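Side-chain contacts in putative gamma-glutamylcyclotransferase YkqA (Bacillus subtilis, PDB 2QIK), which is a putative gamma-glutamylcyclotransferase, probably acting as an acyltransferase on gamma-glutamyl compounds: residues Cys67-Lys70 and Leu71-Phe74; Glu250-Arg253 and Gly254-Tyr258; Pro261-Thr264 and Glu265-Arg269. All blocks are in the same frame, centred on the assembly; numbering follows the deposited sequence.

Contact 1. Residues Cys67-Lys70 and Leu71-Phe74; sequences CIHK and LDQF
I68 and D72, one helical turn apart, meet where the CG2 methyl of I68 lies 4.0 Å from OD2 of D72. The polar contacts between the two runs are those of the alpha-helix 65-74. L71 N bonds C67 O at 2.9 Å, D72 N bonds I68 O, Q73 N bonds H69 O, and F74 N bonds K70 O. The bond from D72 N to I68 O is nearly straight, with an N-H...O angle of 172°. The carboxylate of D72 makes no bond to this turn. Its CG is anti to the carbonyl carbon (chi1 -68°), which folds the group back over I68 O. OD1 takes K80 in a salt bridge and the Y97 hydroxyl in a hydrogen bond, and OD2 is also bonded outside this turn.

The apolar contacts lie on the inner face. C67 SG touches CD1 of L71 at 4.1 Å, and CD1 of I68 stands 4.3 Å from the same methyl. L71 also packs on Y97 and on L11, a residue of the substrate-binding site by similarity. I68 packs on L95 and Y97 of strand 90-98.

With an alanine here instead of D72, K80 would probably lose this carboxylate as a charge partner and the Y97 hydroxyl this acceptor. The chemistry implies an amphipathic helix. Its apolar face lies against strand 90-98 and close to the probable substrate site, and a carboxylate adds a polar tie.

Contact 2. Residues Glu250-Arg253 and Gly254-Tyr258; sequences EIER and GAELY
E252 and E256 sit one turn apart with their carboxylates on the same flank of helix 245-258. The two OE2 atoms are 4.4 Å apart, so the like charges do not touch. A water lies between them and donates to both, at 2.7 Å to E256 OE2 and 3.3 Å to E252 OE2. E256 CG is anti to its own carbonyl carbon (chi1 -71°). This lays the chain back over the preceding turn, with CG 3.0 Å from E252 O and OE2 3.9 Å from E252 CB. K268 forms a salt bridge with E256 OE2, which probably eases the repulsion between the two acids.

R253 bends at chi3 (-61°), and its NH2 makes a salt bridge with D138. A255 points its methyl past the backbone of the previous turn, 3.4 Å from I251 O. On another side I251 packs on L267 and M271 of helix 261-273.

Beneath the side chains run the backbone bonds, among them A255 N to I251 O at 2.8 Å and E256 N to E252 O. These i to i+4 bonds are those of an alpha-helix, here helix 245-258, which packs against helix 261-273 in the AIG2-like region.

Contact 3. Residues Pro261-Thr264 and Glu265-Arg269; sequences PEFT and EKLKR
E265 meets E262 where the two chains cross obliquely. Their OE2 atoms are 3.7 Å apart and the carboxylate planes stand 84° to each other. Such a pair of acids is likely to repel, and both residues are exposed. E262 gets there by a bend at chi2 (69°), which swings its acid round towards the next turn. The backbone N of E265 bonds O of P261, the residue at which helix 261-273 starts.

K266 comes next and lies across E262. Its CE is 4.0 Å from E262 OE1. The ammonium is farther off, with NZ 5.1 Å from OE1. Any attraction between the opposite charges is probably weak at this range, and no salt bridge forms. The backbone N of K266 bonds E262 O at 3.1 Å.

These residues form the first part of helix 261-273, an amphipathic alpha-helix in the AIG2-like region. At its start the S260 side chain accepts a hydrogen bond from the backbone N of F263, as an N-cap residue does.

L267 is buried, and its CB is directed toward residues 261-264. With CG anti to the backbone N (chi1 180°), CD2 comes up to CE2 of F263 at 4.0 Å, obliquely to the ring. Beyond this pair, F263 packs on T186 and E187 of strand 185-193, and L267 on T165 and F167 of strand 164-171.

K268 runs beside T264, both side chains pointing the same way. Its extended chain brings CE 3.9 Å from the CG2 methyl of T264, while NZ goes on to a salt bridge with E256. T264 OG1 is hydrogen-bonded to S260 O. The backbone N of K268 bonds T264 O at 2.9 Å.

All three contacts are turns of alpha-helix with a buried and an exposed side. The buried residues are C67 and L71 in contact 1, E250, I251, G254 and A255 in contact 2, and T264 and L267 in contact 3. Contact 1 lies near the probable substrate site, its centre about 47 Å from that of contact 2. Contacts 2 and 3 touch. Their helices follow each other in the chain and are tied by the salt bridge of E256 and K268, and by apolar packing farther along the interface. Apolar side-chain pairs occur in contacts 1 and 3. Contact 2 is led by acids and a bridging water. Its acid pair lies by helix 261-273, while that of contact 3 is exposed.

Contact 1. Residues Cys67-Lys70 and Leu71-Phe74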
# COMPACT_ATOMS: atom_id res chain seq x y z
N CYS A 67 -17.25 -10.15 17.61
CA CYS A 67 -16.40 -8.99 17.30
C CYS A 67 -17.24 -7.77 17.06
O CYS A 67 -16.98 -6.71 17.63
CB CYS A 67 -15.55 -9.34 16.08
SG CYS A 67 -14.57 -7.92 15.51
N ILE A 68 -18.27 -7.90 16.25
CA ILE A 68 -19.14 -6.72 15.99
C ILE A 68 -19.82 -6.22 17.26
O ILE A 68 -19.88 -5.01 17.47
CB ILE A 68 -20.13 -6.99 14.85
CG1 ILE A 68 -19.43 -7.33 13.56
CG2 ILE A 68 -21.10 -5.82 14.64
CD1 ILE A 68 -18.41 -6.22 13.07
N HIS A 69 -20.29 -7.13 18.13
CA HIS A 69 -20.78 -6.64 19.42
C HIS A 69 -19.75 -5.87 20.23
O HIS A 69 -20.05 -4.85 20.84
CB HIS A 69 -21.30 -7.78 20.32
CG HIS A 69 -22.60 -8.37 19.88
ND1 HIS A 69 -22.87 -9.71 19.67
CD2 HIS A 69 -23.75 -7.73 19.52
CE1 HIS A 69 -24.12 -9.87 19.24
NE2 HIS A 69 -24.67 -8.66 19.16
N LYS A 70 -18.51 -6.41 20.28
CA LYS A 70 -17.43 -5.79 21.01
C LYS A 70 -17.20 -4.37 20.48
O LYS A 70 -16.94 -3.43 21.22
CB LYS A 70 -16.14 -6.65 21.00
CG LYS A 70 -16.26 -7.86 21.77
CD LYS A 70 -15.29 -8.91 21.48
CE LYS A 70 -14.12 -8.67 22.10
NZ LYS A 70 -12.99 -9.59 21.68
N LEU A 71 -17.15 -4.26 19.16
CA LEU A 71 -16.97 -2.94 18.54
C LEU A 71 -18.13 -1.99 18.81
O LEU A 71 -17.93 -0.81 19.13
CB LEU A 71 -16.75 -3.09 17.02
CG LEU A 71 -15.51 -3.90 16.63
CD1 LEU A 71 -15.41 -3.90 15.10
CD2 LEU A 71 -14.25 -3.43 17.25
N ASP A 72 -19.37 -2.46 18.68
CA ASP A 72 -20.48 -1.68 19.04
C ASP A 72 -20.39 -1.10 20.45
O ASP A 72 -20.69 0.07 20.69
CB ASP A 72 -21.76 -2.50 18.96
CG ASP A 72 -22.17 -2.92 17.60
OD1 ASP A 72 -21.77 -2.31 16.58
OD2 ASP A 72 -23.05 -3.82 17.48
N GLN A 73 -19.96 -1.93 21.38
CA GLN A 73 -19.85 -1.50 22.76
C GLN A 73 -18.68 -0.57 23.01
O GLN A 73 -18.82 0.35 23.84
CB GLN A 73 -19.71 -2.67 23.72
CG GLN A 73 -20.90 -3.53 23.79
CD GLN A 73 -20.65 -4.79 24.62
OE1 GLN A 73 -21.25 -5.81 24.28
NE2 GLN A 73 -19.84 -4.72 25.67
N PHE A 74 -17.54 -0.78 22.34
CA PHE A 74 -16.36 0.05 22.55
C PHE A 74 -16.56 1.46 22.01
O PHE A 74 -16.18 2.45 22.64
CB PHE A 74 -15.15 -0.66 21.97
CG PHE A 74 -13.86 -0.03 22.38
CD1 PHE A 74 -13.24 -0.42 23.55
CD2 PHE A 74 -13.29 0.91 21.59
CE1 PHE A 74 -12.08 0.12 23.94
CE2 PHE A 74 -12.07 1.51 21.99
CZ PHE A 74 -11.49 1.12 23.15

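Contact 2. Residues Glu250-Arg253 and Gly254-Tyr258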
# COMPACT_ATOMS: atom_id res chain seq x y z
N GLU A 250 16.38 -1.12 -15.65
CA GLU A 250 16.56 -0.69 -14.24
C GLU A 250 16.09 -1.77 -13.29
O GLU A 250 16.78 -2.12 -12.34
CB GLU A 250 15.81 0.60 -14.00
CG GLU A 250 16.39 1.77 -14.75
CD GLU A 250 15.51 3.00 -14.69
OE1 GLU A 250 15.07 3.41 -15.78
OE2 GLU A 250 15.31 3.64 -13.64
N ILE A 251 14.90 -2.33 -13.58
CA ILE A 251 14.36 -3.40 -12.73
C ILE A 251 15.28 -4.59 -12.69
O ILE A 251 15.58 -5.18 -11.66
CB ILE A 251 12.95 -3.81 -13.17
CG1 ILE A 251 12.03 -2.66 -12.96
CG2 ILE A 251 12.47 -5.04 -12.44
CD1 ILE A 251 10.61 -2.89 -13.40
N GLU A 252 15.77 -4.94 -13.86
CA GLU A 252 16.63 -6.10 -13.95
C GLU A 252 17.90 -5.90 -13.17
O GLU A 252 18.34 -6.82 -12.48
CB GLU A 252 16.94 -6.45 -15.42
CG GLU A 252 15.75 -6.97 -16.18
CD GLU A 252 16.08 -7.46 -17.55
OE1 GLU A 252 15.17 -7.96 -18.19
OE2 GLU A 252 17.24 -7.39 -17.95
N ARG A 253 18.52 -4.74 -13.24
CA ARG A 253 19.78 -4.50 -12.51
C ARG A 253 19.52 -4.58 -11.01
O ARG A 253 20.30 -5.17 -10.27
CB ARG A 253 20.32 -3.12 -12.88
CG ARG A 253 21.07 -2.94 -14.16
CD ARG A 253 21.97 -1.66 -14.10
NE ARG A 253 21.18 -0.45 -13.89
CZ ARG A 253 20.95 0.45 -14.83
NH1 ARG A 253 21.49 0.31 -16.07
NH2 ARG A 253 20.21 1.53 -14.59
N GLY A 254 18.40 -3.96 -10.56
CA GLY A 254 18.12 -3.98 -9.12
C GLY A 254 17.78 -5.37 -8.66
O GLY A 254 18.23 -5.81 -7.58
N ALA A 255 17.05 -6.14 -9.45
CA ALA A 255 16.70 -7.52 -9.04
C ALA A 255 17.94 -8.40 -8.99
O ALA A 255 18.11 -9.17 -8.07
CB ALA A 255 15.70 -8.10 -10.00
N GLU A 256 18.81 -8.25 -9.96
CA GLU A 256 20.07 -9.01 -10.00
C GLU A 256 20.91 -8.69 -8.78
O GLU A 256 21.56 -9.59 -8.19
CB GLU A 256 20.82 -8.62 -11.31
CG GLU A 256 20.19 -9.15 -12.60
CD GLU A 256 20.66 -8.35 -13.83
OE1 GLU A 256 21.60 -7.47 -13.67
OE2 GLU A 256 20.17 -8.65 -14.96
N LEU A 257 20.89 -7.42 -8.34
CA LEU A 257 21.71 -7.07 -7.18
C LEU A 257 21.16 -7.65 -5.88
O LEU A 257 21.91 -8.10 -5.03
CB LEU A 257 21.83 -5.55 -7.07
CG LEU A 257 22.64 -4.82 -5.97
CD1 LEU A 257 24.06 -5.35 -6.00
CD2 LEU A 257 22.56 -3.30 -6.24
N TYR A 258 19.84 -7.60 -5.70
CA TYR A 258 19.27 -7.88 -4.40
C TYR A 258 18.47 -9.16 -4.25
O TYR A 258 18.34 -9.67 -3.14
CB TYR A 258 18.36 -6.70 -4.03
CG TYR A 258 19.04 -5.36 -3.78
CD1 TYR A 258 19.81 -5.15 -2.65
CD2 TYR A 258 18.76 -4.26 -4.57
CE1 TYR A 258 20.41 -3.98 -2.37
CE2 TYR A 258 19.36 -3.00 -4.29
CZ TYR A 258 20.17 -2.86 -3.17
OH TYR A 258 20.76 -1.64 -2.83
O HOH W 1 20.30 -6.84 -16.94

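Contact 3. Residues Pro261-Thr264 and Glu265-Arg269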
# COMPACT_ATOMS: atom_id res chain seq x y z
N PRO A 261 17.88 -15.43 -7.28
CA PRO A 261 17.96 -15.79 -8.67
C PRO A 261 16.63 -16.39 -9.23
O PRO A 261 16.27 -16.05 -10.31
CB PRO A 261 19.17 -16.76 -8.71
CG PRO A 261 19.85 -16.61 -7.46
CD PRO A 261 18.98 -16.02 -6.47
N GLU A 262 15.92 -17.21 -8.46
CA GLU A 262 14.71 -17.88 -8.97
C GLU A 262 13.67 -16.78 -9.19
O GLU A 262 12.96 -16.79 -10.20
CB GLU A 262 14.10 -18.95 -8.05
CG GLU A 262 12.76 -19.67 -8.51
CD GLU A 262 12.83 -20.63 -9.75
OE1 GLU A 262 11.74 -21.13 -10.33
OE2 GLU A 262 13.98 -20.94 -10.16
N PHE A 263 13.59 -15.84 -8.27
CA PHE A 263 12.58 -14.78 -8.43
C PHE A 263 12.92 -13.87 -9.55
O PHE A 263 12.06 -13.53 -10.36
CB PHE A 263 12.41 -13.97 -7.15
CG PHE A 263 11.43 -12.88 -7.32
CD1 PHE A 263 10.08 -13.15 -7.25
CD2 PHE A 263 11.84 -11.57 -7.60
CE1 PHE A 263 9.15 -12.15 -7.52
CE2 PHE A 263 10.89 -10.61 -7.86
CZ PHE A 263 9.57 -10.90 -7.80
N THR A 264 14.20 -13.50 -9.68
CA THR A 264 14.62 -12.63 -10.75
C THR A 264 14.36 -13.22 -12.09
O THR A 264 13.86 -12.57 -13.00
CB THR A 264 16.10 -12.28 -10.58
OG1 THR A 264 16.27 -11.53 -9.38
CG2 THR A 264 16.64 -11.49 -11.74
N GLU A 265 14.58 -14.54 -12.19
CA GLU A 265 14.30 -15.20 -13.45
C GLU A 265 12.83 -15.20 -13.81
O GLU A 265 12.44 -14.98 -14.97
CB GLU A 265 14.76 -16.66 -13.36
CG GLU A 265 14.33 -17.41 -14.58
CD GLU A 265 14.71 -18.87 -14.52
OE1 GLU A 265 15.01 -19.36 -15.64
OE2 GLU A 265 14.75 -19.53 -13.47
N LYS A 266 11.97 -15.48 -12.83
CA LYS A 266 10.54 -15.39 -13.00
C LYS A 266 10.07 -14.01 -13.42
O LYS A 266 9.21 -13.90 -14.28
CB LYS A 266 9.86 -15.79 -11.72
CG LYS A 266 9.64 -17.22 -11.58
CD LYS A 266 8.53 -17.43 -10.46
CE LYS A 266 8.41 -18.88 -10.17
NZ LYS A 266 7.13 -19.24 -9.32
N LEU A 267 10.60 -12.98 -12.78
CA LEU A 267 10.20 -11.61 -13.05
C LEU A 267 10.60 -11.21 -14.49
O LEU A 267 9.81 -10.63 -15.20
CB LEU A 267 10.80 -10.66 -11.99
CG LEU A 267 10.45 -9.15 -12.18
CD1 LEU A 267 8.98 -8.82 -12.10
CD2 LEU A 267 11.18 -8.37 -11.15
N LYS A 268 11.83 -11.56 -14.88
CA LYS A 268 12.28 -11.32 -16.22
C LYS A 268 11.36 -12.05 -17.21
O LYS A 268 10.97 -11.47 -18.21
CB LYS A 268 13.74 -11.74 -16.43
CG LYS A 268 14.71 -10.79 -15.82
CD LYS A 268 16.19 -11.30 -15.93
CE LYS A 268 17.25 -10.32 -15.38
NZ LYS A 268 18.65 -10.87 -15.40
N ARG A 269 11.06 -13.33 -16.96
CA ARG A 269 10.25 -14.04 -17.90
C ARG A 269 8.84 -13.38 -18.01
O ARG A 269 8.24 -13.27 -19.09
CB ARG A 269 10.06 -15.52 -17.47
CG ARG A 269 11.21 -16.62 -17.66
CD ARG A 269 10.90 -18.26 -17.20
NE ARG A 269 10.83 -18.94 -18.45
CZ ARG A 269 9.96 -18.68 -19.44
NH1 ARG A 269 10.01 -19.40 -20.58
NH2 ARG A 269 9.02 -17.74 -19.32